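Local coordinates for HIAXHD3 (Humicola insolens, PDB 3ZXK), which hydrolyses arabinofuranose side chains as a family 43 glycoside hydrolase and, with its active site engineered, also shows endo-xylanase activity, at residues P279-A284 with E289-S294. Numbering follows the deposited sequence.
Sequences PLRWTA and EVVTDS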
loop_
_atom_site.group_PDB
_atom_site.type_symbol
_atom_site.label_atom_id
_atom_site.label_comp_id
_atom_site.label_asym_id
_atom_site.label_seq_id
_atom_site.Cartn_x
_atom_site.Cartn_y
_atom_site.Cartn_z
ATOM N N PRO A 279 5.504 -22.546 0.453
ATOM C CA PRO A 279 5.026 -23.503 -0.541
ATOM C C PRO A 279 3.739 -24.210 -0.095
ATOM O O PRO A 279 3.461 -24.340 1.118
ATOM C CB PRO A 279 6.156 -24.532 -0.629
ATOM C CG PRO A 279 7.249 -24.016 0.251
ATOM C CD PRO A 279 6.623 -23.082 1.239
ATOM N N LEU A 280 2.949 -24.616 -1.087
ATOM C CA LEU A 280 1.804 -25.502 -0.903
ATOM C C LEU A 280 2.063 -26.887 -1.471
ATOM O O LEU A 280 2.780 -27.031 -2.437
ATOM C CB LEU A 280 0.607 -24.927 -1.652
ATOM C CG LEU A 280 0.010 -23.643 -1.115
ATOM C CD1 LEU A 280 -1.035 -23.151 -2.100
ATOM C CD2 LEU A 280 -0.604 -23.837 0.264
ATOM N N ARG A 281 1.466 -27.906 -0.858
ATOM C CA ARG A 281 1.344 -29.218 -1.489
ATOM C C ARG A 281 -0.153 -29.469 -1.699
ATOM O O ARG A 281 -0.999 -28.848 -1.058
ATOM C CB ARG A 281 1.966 -30.320 -0.614
ATOM C CG ARG A 281 1.328 -30.435 0.753
ATOM C CD ARG A 281 1.927 -31.539 1.616
ATOM N NE ARG A 281 1.305 -31.469 2.932
ATOM C CZ ARG A 281 1.891 -30.986 4.027
ATOM N NH1 ARG A 281 3.157 -30.578 3.992
ATOM N NH2 ARG A 281 1.220 -30.945 5.170
ATOM N N TRP A 282 -0.478 -30.346 -2.627
ATOM C CA TRP A 282 -1.859 -30.729 -2.851
ATOM C C TRP A 282 -2.073 -32.117 -2.333
ATOM O O TRP A 282 -1.257 -33.009 -2.573
ATOM C CB TRP A 282 -2.175 -30.640 -4.334
ATOM C CG TRP A 282 -2.280 -29.200 -4.773
ATOM C CD1 TRP A 282 -1.258 -28.340 -5.167
ATOM C CD2 TRP A 282 -3.490 -28.396 -4.778
ATOM N NE1 TRP A 282 -1.758 -27.095 -5.462
ATOM C CE2 TRP A 282 -3.101 -27.063 -5.251
ATOM C CE3 TRP A 282 -4.829 -28.657 -4.497
ATOM C CZ2 TRP A 282 -4.026 -26.040 -5.394
ATOM C CZ3 TRP A 282 -5.751 -27.619 -4.645
ATOM C CH2 TRP A 282 -5.355 -26.346 -5.100
ATOM N N THR A 283 -3.170 -32.314 -1.604
ATOM C CA THR A 283 -3.548 -33.651 -1.180
ATOM C C THR A 283 -4.034 -34.470 -2.375
ATOM O O THR A 283 -4.383 -33.930 -3.440
ATOM C CB THR A 283 -4.643 -33.656 -0.094
ATOM O OG1 THR A 283 -5.870 -33.190 -0.664
ATOM C CG2 THR A 283 -4.248 -32.768 1.082
ATOM N N ALA A 284 -4.026 -35.786 -2.207
ATOM C CA ALA A 284 -4.561 -36.669 -3.237
ATOM C C ALA A 284 -6.048 -36.386 -3.436
ATOM O O ALA A 284 -6.538 -36.524 -4.549
ATOM C CB ALA A 284 -4.337 -38.126 -2.869
ATOM N N GLU A 289 -2.388 -27.605 1.025
ATOM C CA GLU A 289 -1.874 -27.507 2.407
ATOM C C GLU A 289 -0.555 -26.758 2.441
ATOM O O GLU A 289 0.285 -26.936 1.550
ATOM C CB GLU A 289 -1.672 -28.904 3.019
ATOM C CG GLU A 289 -2.976 -29.646 3.276
ATOM C CD GLU A 289 -2.777 -31.065 3.800
ATOM O OE1 GLU A 289 -1.641 -31.605 3.694
ATOM O OE2 GLU A 289 -3.761 -31.665 4.308
ATOM N N VAL A 290 -0.354 -25.939 3.474
ATOM C CA VAL A 290 0.915 -25.229 3.642
ATOM C C VAL A 290 2.018 -26.206 4.050
ATOM O O VAL A 290 1.823 -27.036 4.943
ATOM C CB VAL A 290 0.767 -24.072 4.662
ATOM C CG1 VAL A 290 2.118 -23.517 5.092
ATOM C CG2 VAL A 290 -0.088 -22.982 4.045
ATOM N N VAL A 291 3.149 -26.129 3.346
ATOM C CA VAL A 291 4.356 -26.834 3.746
ATOM C C VAL A 291 5.028 -26.002 4.850
ATOM O O VAL A 291 5.485 -24.890 4.609
ATOM C CB VAL A 291 5.292 -27.005 2.531
ATOM C CG1 VAL A 291 6.608 -27.676 2.925
ATOM C CG2 VAL A 291 4.580 -27.784 1.416
ATOM N N THR A 292 5.067 -26.561 6.060
ATOM C CA THR A 292 5.650 -25.883 7.221
ATOM C C THR A 292 7.125 -26.227 7.381
ATOM O O THR A 292 7.655 -27.070 6.640
ATOM C CB THR A 292 4.922 -26.297 8.517
ATOM O OG1 THR A 292 5.141 -27.694 8.759
ATOM C CG2 THR A 292 3.427 -26.005 8.439
ATOM N N ASP A 293 7.799 -25.565 8.329
ATOM C CA ASP A 293 9.120 -26.030 8.766
ATOM C C ASP A 293 9.002 -27.277 9.643
ATOM O O ASP A 293 7.887 -27.749 9.918
ATOM C CB ASP A 293 9.967 -24.911 9.420
ATOM C CG ASP A 293 9.458 -24.476 10.800
ATOM O OD1 ASP A 293 8.599 -25.153 11.416
ATOM O OD2 ASP A 293 9.951 -23.433 11.286
ATOM N N SER A 294 10.138 -27.803 10.090
ATOM C CA SER A 294 10.143 -29.060 10.855
ATOM C C SER A 294 9.439 -28.949 12.214
ATOM O O SER A 294 9.135 -29.967 12.853
ATOM C CB SER A 294 11.574 -29.597 11.025
ATOM O OG SER A 294 12.372 -28.688 11.765
HETATM O O HOH W 1 4.611 -29.495 6.006
HETATM O O HOH W 2 -1.066 -32.847 6.267
#
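Arg281 lays its side chain across the neighbouring strand, over Glu289 and along the Val290 backbone. Its CG lies between the backbone N and the carbonyl carbon (chi1 60°), and the extended chain beyond it carries the guanidinium to Glu289. There Arg281 NE bonds to Glu289 OE1 at 3.0 Å, part of a salt bridge, with OE1 close to the guanidinium plane. Arg281 NH2 reaches the same OE1 in a longer bond, 3.3 Å, from above the carboxylate plane. The two flat groups stand almost perpendicular, 87° apart, and one oxygen takes both nitrogens. One water spans Arg281 NH2 and Glu289 OE1; another accepts from Arg281 NH1 and from Thr292 N. One guanidinium face lies over Val290 O. A leucine in place of Glu289 would probably leave the Arg281 guanidinium without its charged mate and freer to turn. The other carboxylate oxygen, Glu289 OE2, touches Thr283 CG2 at 3.4 Å, while Thr283 OG1 bonds to Asp285 and Trp287 in the turn.

The segments belong to the antiparallel hairpin of strands 273-282 and 288-290, at the outer edge of a four-stranded sheet, one blade of the five-bladed propeller characteristic of family 43. Arg281 and Glu289 form a hydrogen-bonded pair. Arg281 N bonds to Glu289 O at 2.9 Å, and Glu289 N returns a bond to Arg281 O at 2.8 Å. Past the last bridge, Val291 N still bonds to Pro279 O at 2.9 Å. Val291 packs its CB on Pro279 CB. On the buried face, Leu280 CD2 meets Val290 CG2 at 3.9 Å, and both side chains rest on Tyr262 and Leu233.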